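Local coordinates for protein Blo t 1 allergen (Blomia tropicalis, PDB 5JT8) that probably acts as a papain-like cysteine protease, present here with its propeptide, and is a mite allergen with limited antibody cross-reactivity to Der p 1, at residues 232-237 with 324-329; 245-250 with 328-333; 250-255 with 283-288; 259-264 with 299-304. All blocks are in the same frame, centred on the assembly; numbering follows the deposited sequence. Where two conformers were deposited one is given.

Contact 1: residues 232-237 with 324-329. Unlike the reference sequence in segment 232-237: H234 (reference Gln). Unlike the reference sequence in segment 324-329: Y327 (reference Phe).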
# COMPACT_ATOMS: atom_id res chain seq x y z
N ARG A 232 -6.80 5.28 -16.35
CA ARG A 232 -8.10 4.70 -16.66
C ARG A 232 -8.40 3.48 -15.78
O ARG A 232 -7.51 2.66 -15.56
CB ARG A 232 -8.12 4.32 -18.15
CG ARG A 232 -9.25 3.44 -18.59
CD ARG A 232 -9.04 2.99 -20.03
NE ARG A 232 -10.03 1.99 -20.39
CZ ARG A 232 -9.80 0.68 -20.41
NH1 ARG A 232 -8.60 0.21 -20.12
NH2 ARG A 232 -10.77 -0.15 -20.74
N TYR A 233 -9.62 3.39 -15.27
CA TYR A 233 -10.10 2.22 -14.54
C TYR A 233 -9.88 0.97 -15.38
O TYR A 233 -10.10 1.00 -16.60
CB TYR A 233 -11.59 2.37 -14.17
CG TYR A 233 -12.13 1.28 -13.25
CD1 TYR A 233 -11.83 1.27 -11.89
CD2 TYR A 233 -12.95 0.25 -13.75
CE1 TYR A 233 -12.33 0.28 -11.04
CE2 TYR A 233 -13.45 -0.74 -12.91
CZ TYR A 233 -13.13 -0.73 -11.56
OH TYR A 233 -13.61 -1.71 -10.72
N HIS A 234 -9.42 -0.11 -14.76
CA HIS A 234 -9.08 -1.34 -15.49
C HIS A 234 -8.01 -1.10 -16.56
O HIS A 234 -8.14 -1.61 -17.67
CB HIS A 234 -10.32 -1.96 -16.19
CG HIS A 234 -11.18 -2.79 -15.30
ND1 HIS A 234 -10.95 -2.94 -13.95
CD2 HIS A 234 -12.28 -3.53 -15.57
CE1 HIS A 234 -11.87 -3.72 -13.42
NE2 HIS A 234 -12.70 -4.10 -14.39
N SER A 235 -6.98 -0.34 -16.24
CA SER A 235 -5.92 -0.16 -17.22
C SER A 235 -5.28 -1.49 -17.57
O SER A 235 -5.25 -2.43 -16.76
CB SER A 235 -4.86 0.82 -16.70
OG SER A 235 -5.30 2.15 -16.91
N SER A 236 -4.79 -1.59 -18.80
CA SER A 236 -4.06 -2.77 -19.22
C SER A 236 -2.73 -2.86 -18.47
O SER A 236 -2.20 -1.84 -18.01
CB SER A 236 -3.79 -2.71 -20.72
OG SER A 236 -3.03 -1.55 -20.99
N ASP A 237 -2.20 -4.07 -18.36
CA ASP A 237 -0.90 -4.28 -17.74
C ASP A 237 0.16 -3.43 -18.45
O ASP A 237 1.01 -2.81 -17.83
CB ASP A 237 -0.50 -5.78 -17.81
CG ASP A 237 -1.30 -6.65 -16.85
OD1 ASP A 237 -2.13 -6.12 -16.07
OD2 ASP A 237 -1.09 -7.89 -16.86
N ILE A 324 -5.55 -4.89 -8.78
CA ILE A 324 -4.30 -4.14 -8.96
C ILE A 324 -4.38 -3.07 -10.06
O ILE A 324 -3.85 -1.97 -9.89
CB ILE A 324 -3.15 -5.13 -9.29
CG1 ILE A 324 -2.65 -5.79 -8.01
CG2 ILE A 324 -2.00 -4.44 -10.04
CD1 ILE A 324 -1.82 -7.04 -8.28
N ASN A 325 -5.06 -3.39 -11.16
CA ASN A 325 -5.21 -2.44 -12.27
C ASN A 325 -6.34 -1.42 -12.13
O ASN A 325 -6.58 -0.64 -13.05
CB ASN A 325 -5.44 -3.20 -13.58
CG ASN A 325 -4.31 -4.15 -13.93
OD1 ASN A 325 -4.03 -5.10 -13.21
ND2 ASN A 325 -3.65 -3.89 -15.07
N ASN A 326 -7.08 -1.43 -11.03
CA ASN A 326 -8.28 -0.61 -10.94
C ASN A 326 -7.96 0.88 -10.84
O ASN A 326 -8.53 1.69 -11.56
CB ASN A 326 -9.16 -1.04 -9.76
CG ASN A 326 -9.83 -2.39 -9.98
OD1 ASN A 326 -9.79 -2.94 -11.08
ND2 ASN A 326 -10.48 -2.91 -8.94
N TYR A 327 -7.03 1.22 -9.95
CA TYR A 327 -6.78 2.61 -9.59
C TYR A 327 -5.30 2.92 -9.49
O TYR A 327 -4.74 3.02 -8.39
CB TYR A 327 -7.44 2.96 -8.24
CG TYR A 327 -8.91 2.67 -8.18
CD1 TYR A 327 -9.83 3.48 -8.84
CD2 TYR A 327 -9.39 1.58 -7.45
CE1 TYR A 327 -11.19 3.22 -8.76
CE2 TYR A 327 -10.74 1.31 -7.38
CZ TYR A 327 -11.63 2.13 -8.04
OH TYR A 327 -12.97 1.87 -7.97
N VAL A 328 -4.68 3.08 -10.64
CA VAL A 328 -3.26 3.30 -10.70
C VAL A 328 -2.98 4.79 -10.89
O VAL A 328 -3.55 5.42 -11.79
CB VAL A 328 -2.65 2.48 -11.83
CG1 VAL A 328 -1.14 2.67 -11.86
CG2 VAL A 328 -3.02 1.00 -11.64
N THR A 329 -2.11 5.33 -10.05
CA THR A 329 -1.83 6.77 -10.06
C THR A 329 -0.35 7.02 -10.04
O THR A 329 0.35 6.48 -9.19
CB THR A 329 -2.44 7.48 -8.85
OG1 THR A 329 -3.86 7.30 -8.85
CG2 THR A 329 -2.10 8.98 -8.87
O HOH W 1 -6.07 2.27 -13.27
O HOH W 2 -13.79 -0.82 -7.69
O HOH W 3 -2.53 -7.22 -13.58

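Contact 2: residues 245-250 with 328-333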
# COMPACT_ATOMS: atom_id res chain seq x y z
N GLN A 245 7.58 2.59 -16.09
CA GLN A 245 8.84 2.86 -16.76
C GLN A 245 9.09 4.37 -16.97
O GLN A 245 10.20 4.85 -16.73
CB GLN A 245 8.90 2.15 -18.11
CG GLN A 245 10.27 2.29 -18.79
CD GLN A 245 10.38 1.56 -20.13
OE1 GLN A 245 11.39 0.92 -20.41
NE2 GLN A 245 9.37 1.68 -20.97
N GLN A 246 8.06 5.11 -17.41
CA GLN A 246 8.25 6.52 -17.75
C GLN A 246 7.98 7.50 -16.60
O GLN A 246 8.51 8.63 -16.61
CB GLN A 246 7.36 6.91 -18.93
CG GLN A 246 7.78 6.35 -20.29
CD GLN A 246 9.28 6.03 -20.41
OE1 GLN A 246 9.66 4.88 -20.62
NE2 GLN A 246 10.13 7.06 -20.30
N HIS A 247 7.17 7.12 -15.62
CA HIS A 247 6.87 8.08 -14.55
C HIS A 247 7.30 7.62 -13.15
O HIS A 247 7.11 8.35 -12.19
CB HIS A 247 5.38 8.41 -14.56
CG HIS A 247 4.92 8.98 -15.87
ND1 HIS A 247 5.19 10.27 -16.25
CD2 HIS A 247 4.23 8.42 -16.90
CE1 HIS A 247 4.69 10.50 -17.45
NE2 HIS A 247 4.10 9.39 -17.86
N GLY A 248 7.92 6.43 -13.05
CA GLY A 248 8.35 5.93 -11.75
C GLY A 248 7.34 5.03 -11.06
O GLY A 248 6.31 4.66 -11.64
N PRO A 249 7.64 4.62 -9.81
CA PRO A 249 6.72 3.80 -9.03
C PRO A 249 5.34 4.44 -8.93
O PRO A 249 5.23 5.68 -8.90
CB PRO A 249 7.39 3.72 -7.66
CG PRO A 249 8.87 3.75 -8.01
CD PRO A 249 8.95 4.75 -9.15
N VAL A 250 4.30 3.60 -8.94
CA VAL A 250 2.93 4.09 -8.96
C VAL A 250 2.13 3.55 -7.77
O VAL A 250 2.41 2.46 -7.27
CB VAL A 250 2.23 3.69 -10.27
CG1 VAL A 250 2.97 4.30 -11.48
CG2 VAL A 250 2.14 2.17 -10.41
N VAL A 328 -4.68 3.08 -10.64
CA VAL A 328 -3.26 3.30 -10.70
C VAL A 328 -2.98 4.79 -10.89
O VAL A 328 -3.55 5.42 -11.79
CB VAL A 328 -2.65 2.48 -11.83
CG1 VAL A 328 -1.14 2.67 -11.86
CG2 VAL A 328 -3.02 1.00 -11.64
N THR A 329 -2.11 5.33 -10.05
CA THR A 329 -1.83 6.77 -10.06
C THR A 329 -0.35 7.02 -10.04
O THR A 329 0.35 6.48 -9.19
CB THR A 329 -2.44 7.48 -8.85
OG1 THR A 329 -3.86 7.30 -8.85
CG2 THR A 329 -2.10 8.98 -8.87
N TYR A 330 0.14 7.87 -10.95
CA TYR A 330 1.54 8.28 -10.89
C TYR A 330 1.65 9.77 -10.52
O TYR A 330 0.67 10.51 -10.56
CB TYR A 330 2.26 8.00 -12.22
CG TYR A 330 1.78 8.83 -13.43
CD1 TYR A 330 0.77 8.37 -14.25
CD2 TYR A 330 2.39 10.04 -13.77
CE1 TYR A 330 0.35 9.09 -15.37
CE2 TYR A 330 1.99 10.76 -14.89
CZ TYR A 330 0.97 10.28 -15.69
OH TYR A 330 0.56 10.98 -16.80
N ALA A 331 2.84 10.19 -10.11
CA ALA A 331 3.05 11.59 -9.78
C ALA A 331 4.22 12.15 -10.58
O ALA A 331 4.98 11.40 -11.20
CB ALA A 331 3.30 11.77 -8.27
N THR A 332 4.35 13.47 -10.53
CA THR A 332 5.34 14.19 -11.31
C THR A 332 5.99 15.25 -10.44
O THR A 332 5.29 16.04 -9.80
CB THR A 332 4.67 14.88 -12.52
OG1 THR A 332 4.02 13.89 -13.31
CG2 THR A 332 5.71 15.62 -13.35
N LEU A 333 7.32 15.24 -10.38
CA LEU A 333 8.07 16.28 -9.67
C LEU A 333 8.26 17.53 -10.53
O LEU A 333 7.91 18.66 -10.13
CB LEU A 333 9.43 15.76 -9.22
CG LEU A 333 9.48 14.59 -8.24
CD1 LEU A 333 10.88 14.48 -7.64
CD2 LEU A 333 8.45 14.76 -7.12
OXT LEU A 333 8.76 17.41 -11.65
O HOH W 4 7.28 11.00 -12.67
O HOH W 5 5.00 8.24 -10.24
O HOH W 6 5.70 12.45 -14.90
O HOH W 7 1.36 8.85 -19.29

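Contact 3: residues 250-255 with 283-288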
# COMPACT_ATOMS: atom_id res chain seq x y z
N VAL A 250 4.30 3.60 -8.94
CA VAL A 250 2.93 4.09 -8.96
C VAL A 250 2.13 3.55 -7.77
O VAL A 250 2.41 2.46 -7.27
CB VAL A 250 2.23 3.69 -10.27
CG1 VAL A 250 2.97 4.30 -11.48
CG2 VAL A 250 2.14 2.17 -10.41
N VAL A 251 1.18 4.35 -7.30
CA VAL A 251 0.21 3.90 -6.29
C VAL A 251 -0.84 3.05 -6.97
O VAL A 251 -1.30 3.39 -8.06
CB VAL A 251 -0.51 5.08 -5.59
CG1 VAL A 251 -1.56 4.57 -4.60
CG2 VAL A 251 0.49 5.98 -4.90
N ILE A 252 -1.19 1.93 -6.35
CA ILE A 252 -2.35 1.15 -6.76
C ILE A 252 -3.24 0.89 -5.55
O ILE A 252 -2.81 0.93 -4.41
CB ILE A 252 -1.96 -0.21 -7.39
CG1 ILE A 252 -1.21 -1.08 -6.37
CG2 ILE A 252 -1.09 -0.03 -8.63
CD1 ILE A 252 -1.18 -2.56 -6.73
N TYR A 253 -4.52 0.64 -5.82
CA TYR A 253 -5.46 0.25 -4.79
C TYR A 253 -5.91 -1.17 -5.04
O TYR A 253 -6.32 -1.50 -6.16
CB TYR A 253 -6.66 1.17 -4.76
CG TYR A 253 -6.48 2.34 -3.85
CD1 TYR A 253 -5.68 3.40 -4.22
CD2 TYR A 253 -7.09 2.38 -2.60
CE1 TYR A 253 -5.51 4.48 -3.40
CE2 TYR A 253 -6.92 3.46 -1.76
CZ TYR A 253 -6.13 4.51 -2.17
OH TYR A 253 -5.94 5.60 -1.35
N MET A 254 -5.82 -2.01 -4.02
CA MET A 254 -6.17 -3.39 -4.22
C MET A 254 -6.85 -4.00 -3.00
O MET A 254 -7.21 -3.31 -2.05
CB MET A 254 -4.92 -4.18 -4.62
CG MET A 254 -3.66 -3.76 -3.93
SD MET A 254 -3.60 -4.49 -2.29
CE MET A 254 -3.81 -6.22 -2.74
N HIS A 255 -7.06 -5.31 -3.06
CA HIS A 255 -7.80 -6.01 -2.03
C HIS A 255 -6.82 -6.57 -0.99
O HIS A 255 -6.50 -7.76 -0.99
CB HIS A 255 -8.65 -7.13 -2.66
CG HIS A 255 -9.67 -7.71 -1.73
ND1 HIS A 255 -10.70 -8.53 -2.16
CD2 HIS A 255 -9.82 -7.59 -0.38
CE1 HIS A 255 -11.44 -8.88 -1.12
NE2 HIS A 255 -10.92 -8.33 -0.03
N VAL A 283 -1.08 0.41 -2.09
CA VAL A 283 0.34 0.03 -2.08
C VAL A 283 1.01 0.62 -3.32
O VAL A 283 0.40 1.41 -4.03
CB VAL A 283 0.55 -1.49 -2.04
CG1 VAL A 283 0.03 -2.08 -0.73
CG2 VAL A 283 -0.12 -2.16 -3.26
N ILE A 284 2.25 0.20 -3.58
CA ILE A 284 3.05 0.74 -4.68
C ILE A 284 3.56 -0.37 -5.60
O ILE A 284 4.08 -1.38 -5.12
CB ILE A 284 4.27 1.55 -4.13
CG1 ILE A 284 3.79 2.74 -3.29
CG2 ILE A 284 5.20 2.00 -5.25
CD1 ILE A 284 4.91 3.37 -2.45
N LEU A 285 3.42 -0.18 -6.91
CA LEU A 285 4.11 -1.03 -7.88
C LEU A 285 5.46 -0.42 -8.18
O LEU A 285 5.54 0.76 -8.52
CB LEU A 285 3.30 -1.18 -9.17
CG LEU A 285 1.96 -1.91 -9.14
CD1 LEU A 285 1.30 -1.87 -10.52
CD2 LEU A 285 2.18 -3.34 -8.67
N VAL A 286 6.52 -1.20 -8.04
CA VAL A 286 7.85 -0.68 -8.33
C VAL A 286 8.46 -1.39 -9.52
O VAL A 286 9.58 -1.10 -9.90
CB VAL A 286 8.80 -0.82 -7.13
CG1 VAL A 286 8.30 0.01 -5.93
CG2 VAL A 286 9.00 -2.28 -6.76
N GLY A 287 7.72 -2.32 -10.10
CA GLY A 287 8.21 -3.01 -11.28
C GLY A 287 7.53 -4.33 -11.62
O GLY A 287 6.46 -4.65 -11.10
N TRP A 288 8.17 -5.09 -12.48
CA TRP A 288 7.62 -6.36 -12.92
C TRP A 288 8.71 -7.27 -13.39
O TRP A 288 9.84 -6.83 -13.63
CB TRP A 288 6.61 -6.14 -14.04
CG TRP A 288 7.26 -5.69 -15.32
CD1 TRP A 288 7.77 -6.49 -16.30
CD2 TRP A 288 7.48 -4.35 -15.75
NE1 TRP A 288 8.29 -5.73 -17.32
CE2 TRP A 288 8.11 -4.41 -17.01
CE3 TRP A 288 7.19 -3.09 -15.20
CZ2 TRP A 288 8.45 -3.26 -17.73
CZ3 TRP A 288 7.53 -1.96 -15.91
CH2 TRP A 288 8.16 -2.06 -17.17

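Contact 4: residues 259-264 with 299-304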
# COMPACT_ATOMS: atom_id res chain seq x y z
N ASN A 259 -7.16 -13.11 2.19
CA ASN A 259 -6.35 -14.00 3.03
C ASN A 259 -4.97 -14.29 2.46
O ASN A 259 -3.98 -14.26 3.17
CB ASN A 259 -7.07 -15.32 3.27
CG ASN A 259 -8.03 -15.26 4.43
OD1 ASN A 259 -7.71 -14.66 5.46
ND2 ASN A 259 -9.20 -15.87 4.28
N TYR A 260 -4.92 -14.55 1.16
CA TYR A 260 -3.66 -14.90 0.50
C TYR A 260 -2.71 -13.70 0.47
O TYR A 260 -1.52 -13.82 0.78
CB TYR A 260 -3.92 -15.41 -0.93
CG TYR A 260 -4.74 -16.68 -0.96
CD1 TYR A 260 -6.13 -16.65 -0.92
CD2 TYR A 260 -4.12 -17.93 -1.03
CE1 TYR A 260 -6.88 -17.81 -0.95
CE2 TYR A 260 -4.87 -19.10 -1.04
CZ TYR A 260 -6.24 -19.04 -1.01
OH TYR A 260 -6.99 -20.19 -1.03
N PHE A 261 -3.23 -12.54 0.10
CA PHE A 261 -2.39 -11.35 0.09
C PHE A 261 -1.99 -10.98 1.52
O PHE A 261 -0.83 -10.65 1.79
CB PHE A 261 -3.09 -10.17 -0.58
CG PHE A 261 -2.21 -8.97 -0.70
CD1 PHE A 261 -1.31 -8.86 -1.76
CD2 PHE A 261 -2.23 -7.98 0.27
CE1 PHE A 261 -0.48 -7.77 -1.86
CE2 PHE A 261 -1.40 -6.89 0.19
CZ PHE A 261 -0.52 -6.78 -0.88
N ARG A 262 -2.97 -11.03 2.42
CA ARG A 262 -2.77 -10.73 3.84
C ARG A 262 -1.55 -11.41 4.45
O ARG A 262 -0.73 -10.78 5.12
CB ARG A 262 -4.02 -11.13 4.62
CG ARG A 262 -4.03 -10.79 6.09
CD ARG A 262 -5.41 -11.05 6.67
NE ARG A 262 -5.42 -10.94 8.12
CZ ARG A 262 -6.49 -11.11 8.88
NH1 ARG A 262 -7.66 -11.41 8.33
NH2 ARG A 262 -6.39 -10.99 10.20
N ASN A 263 -1.42 -12.70 4.19
CA ASN A 263 -0.38 -13.49 4.84
C ASN A 263 0.79 -13.81 3.94
O ASN A 263 1.63 -14.64 4.29
CB ASN A 263 -0.97 -14.79 5.37
CG ASN A 263 -1.93 -14.55 6.50
OD1 ASN A 263 -1.51 -14.30 7.63
ND2 ASN A 263 -3.22 -14.60 6.20
N LEU A 264 0.85 -13.14 2.79
CA LEU A 264 1.90 -13.40 1.80
C LEU A 264 3.31 -13.29 2.38
O LEU A 264 3.63 -12.33 3.08
CB LEU A 264 1.75 -12.44 0.62
CG LEU A 264 2.67 -12.66 -0.58
CD1 LEU A 264 2.52 -14.08 -1.11
CD2 LEU A 264 2.34 -11.65 -1.68
N ILE A 299 5.34 -5.52 -5.73
CA ILE A 299 4.54 -4.65 -4.87
C ILE A 299 5.31 -4.20 -3.65
O ILE A 299 5.79 -5.02 -2.86
CB ILE A 299 3.25 -5.37 -4.44
CG1 ILE A 299 2.29 -5.45 -5.63
CG2 ILE A 299 2.57 -4.63 -3.28
CD1 ILE A 299 0.98 -6.14 -5.31
N ARG A 300 5.43 -2.89 -3.48
CA ARG A 300 5.97 -2.35 -2.23
C ARG A 300 4.85 -2.08 -1.25
O ARG A 300 3.98 -1.23 -1.49
CB ARG A 300 6.75 -1.06 -2.48
CG ARG A 300 7.12 -0.32 -1.21
CD ARG A 300 7.85 0.96 -1.54
NE ARG A 300 8.05 1.80 -0.36
CZ ARG A 300 9.21 1.92 0.28
NH1 ARG A 300 10.28 1.26 -0.13
NH2 ARG A 300 9.29 2.71 1.34
N ASN A 301 4.88 -2.81 -0.13
CA ASN A 301 3.82 -2.73 0.87
C ASN A 301 4.32 -1.92 2.07
O ASN A 301 5.50 -1.62 2.16
CB ASN A 301 3.39 -4.15 1.28
CG ASN A 301 2.01 -4.19 1.93
OD1 ASN A 301 1.42 -3.17 2.26
ND2 ASN A 301 1.50 -5.40 2.13
N SER A 302 3.41 -1.56 2.98
CA SER A 302 3.75 -0.77 4.15
C SER A 302 3.43 -1.51 5.45
O SER A 302 2.87 -0.94 6.40
CB SER A 302 3.01 0.57 4.12
OG SER A 302 1.60 0.38 3.97
N TRP A 303 3.80 -2.79 5.50
CA TRP A 303 3.51 -3.63 6.66
C TRP A 303 4.78 -4.19 7.31
O TRP A 303 4.76 -5.25 7.92
CB TRP A 303 2.58 -4.78 6.28
CG TRP A 303 1.18 -4.36 5.87
CD1 TRP A 303 0.60 -3.15 6.06
CD2 TRP A 303 0.21 -5.17 5.21
NE1 TRP A 303 -0.68 -3.15 5.57
CE2 TRP A 303 -0.94 -4.38 5.03
CE3 TRP A 303 0.20 -6.50 4.74
CZ2 TRP A 303 -2.10 -4.87 4.41
CZ3 TRP A 303 -0.95 -6.98 4.12
CH2 TRP A 303 -2.09 -6.16 3.96
N GLY A 304 5.89 -3.47 7.15
CA GLY A 304 7.15 -3.89 7.72
C GLY A 304 7.86 -4.91 6.85
O GLY A 304 7.27 -5.50 5.94

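Contact 1: residues 232-237 with 324-329
The carboxamide of N325 reaches into segment 232-237 and divides its ND2 group between two acceptors: the backbone O of S235, 2.7 Å from N325 ND2, and the carboxylate of D237, whose OD1 is 2.9 Å from N325 ND2. The donor approaches D237 OD1 almost in line with the C-O bond, with carboxylate and amide almost coplanar (29°), whereas the bond to S235 O comes in clearly tilted from that carbonyl's plane. A water donating to both N325 OD1 and D237 OD1 ties the other branch of the amide, so rotation of the whole group is fixed. In the reverse sense, S235 N donates to N325 O at 3.2 Å. Beside this pairing, Y233 runs alongside N326. Y233 CG stands anti to its backbone N (chi1 -173°), bringing Y233 CD1 to 3.3 Å from N326 O and Y233 CE1 to 3.7 Å from N326 CB. The ring also meets that of Y327 obliquely, Y233 CE1 lying 3.6 Å from Y327 CZ, and a water bridges the two hydroxyls. H234 ND1 adds a weak bond to N326 OD1, but the amide of N326 is held more by D276 O and N320 ND2. Further out, the type II turn from R232 to S235 is stiffened by S235 OG, which donates to R232 O at 2.6 Å, and S236 caps the following helix through D239 N. Polar side chains thus lock a turn leading into helix 237-247 against the loop leading into strand 329-332, within the beta-rich domain of the papain fold.

Contact 2: residues 245-250 with 328-333
H247 and Y330 stack face to face where the last turn of helix 237-247 meets strand 329-332, the C-terminal strand of this papain-like domain, which pairs in antiparallel fashion with strand 227-230. The ring planes are 18° apart and the centroids 4.0 Å. Overlap is uneven: Y330 CE2 sits over the centre of the imidazole, while H247 CG lies over the phenol ring but toward its rim. Q246 CB approaches the opposite face of the imidazole near its rim. The torsions explain the meeting. Y330 takes the less common rotamer with CG between its backbone N and carbonyl carbon (chi1 67°), which swings the phenol off the strand and against the helix end; H247 places CG beside its own backbone N. Immediately afterwards the chain leaves the helix at G248, whose positive phi (94°) and backbone course call for glycine. Beyond P249, V250 sets its two methyls against V328 and Y330, V250 CG2 lying 3.6 Å from V328 CG1 and V250 CG1 3.8 Å from Y330 CB. No direct hydrogen bond joins the two segments; waters do that work instead. One donates to both H247 O and A331 O, and a second accepts from A331 N at 2.9 Å and lies within bonding distance of H247 O and P249 O. The imidazole is held at its edge as well: a third water lies 2.6 Å from H247 ND1 and 2.7 Å from T332 OG1.

Contact 3: residues 250-255 with 283-288
V250 O receives the backbone N of L285 at 2.8 Å, the shortest hydrogen bond between these strands, and I284 CA presses a C-H toward the same oxygen at 3.2 Å. This belongs to an antiparallel ladder in the central sheet of the papain-type beta domain: V250 with L285 and I252 with V283 are hydrogen-bonded pairs, flanking the non-hydrogen-bonded pair V251 with I284. Each outer pair is closed by two bonds, the I252 N to V283 O link of 2.9 Å being notably straight (168°). The two short segments run 129° apart, well short of 180°. V250, I252, V283 and L285 point to one face, where V240 and I244 of helix 237-247 pack on L285, and I244 on V250. There L285 crosses I252 at about a right angle, L285 CD1 lying 3.6 Å from I252 CG2. V251 and I284 look out on the other face, against helix 139-154, which follows C137, seen as S-hydroxycysteine and probably equivalent to the papain nucleophile. Farther along the ladder, M254 folds back on itself at chi2 and chi3 and crosses V283, with M254 CG 3.9 Å from V283 CG2. I252 presses on the same V283 methyl from its own CG1, set between the backbone N and the carbonyl carbon (chi1 62°): I252 CG1 and V283 CG2 approach to 3.5 Å, tighter than ordinary van der Waals contact.

Contact 4: residues 259-264 with 299-304
The ring of F261, carried on the short helix 259-262, reaches I299, N301 and W303. From CB, its CG extends anti to the backbone N (chi1 -176°), and the stem of the side chain carries the ring clear of the helix before any atom touches the other segment. F261 CD2 is the first to meet it, 4.1 Å from W303 CH2. Farther along the same side, F261 CE2 lies 3.9 Å from W303 CH2 and 3.8 Å from N301 ND2. W303 CH2 comes in near the plane of the phenyl ring, at its edge, yet the two ring planes stand 68° apart and the pair is oblique. On the other side, F261 CE1 rests 4.1 Å from I299 CD1, and at the tip F261 CZ is 3.9 Å from N301 ND2. N301 probably occupies the place of the triad asparagine of papain: its OD1 is bonded to H281 NE2 and also accepts S302 N at 2.7 Å. N301 ND2 is perched over one face of W303, near the rim, and W303 stacks on H281, consistent with the tryptophan that shields the His-Asn pair in papain relatives. The helix itself packs on the propeptide, which is inhibitory in papain relatives. R262 NH2 hydrogen-bonds to the backbone O of M78 and of Y75, although R262 O stays 3.9 Å from W303 CZ3, and N263 ND2 donates both to N259 O and to Q55 OE1 of helix 42-62.

Along the chain from the N terminus, the propeptide and the helical part of the enzyme come first, and all four contacts fall in the later, beta-rich part. Contact 1 closes the widest loop, from the turn before helix 237-247 to the approach of the last strand; contact 2 closes a slightly shorter, staggered one that ends on the same final stretch, sharing V328 and T329. Contacts 3 and 4 both lie inside these loops and cross each other. Contact 3 shares V250 with contact 2, and T329 N probably bonds V251 O. Neighbouring strands 281-291 and 294-300 connect contact 3 to contact 4, where helix 259-262, itself touching the propeptide, packs on the end of strand 294-300 and the loop that follows.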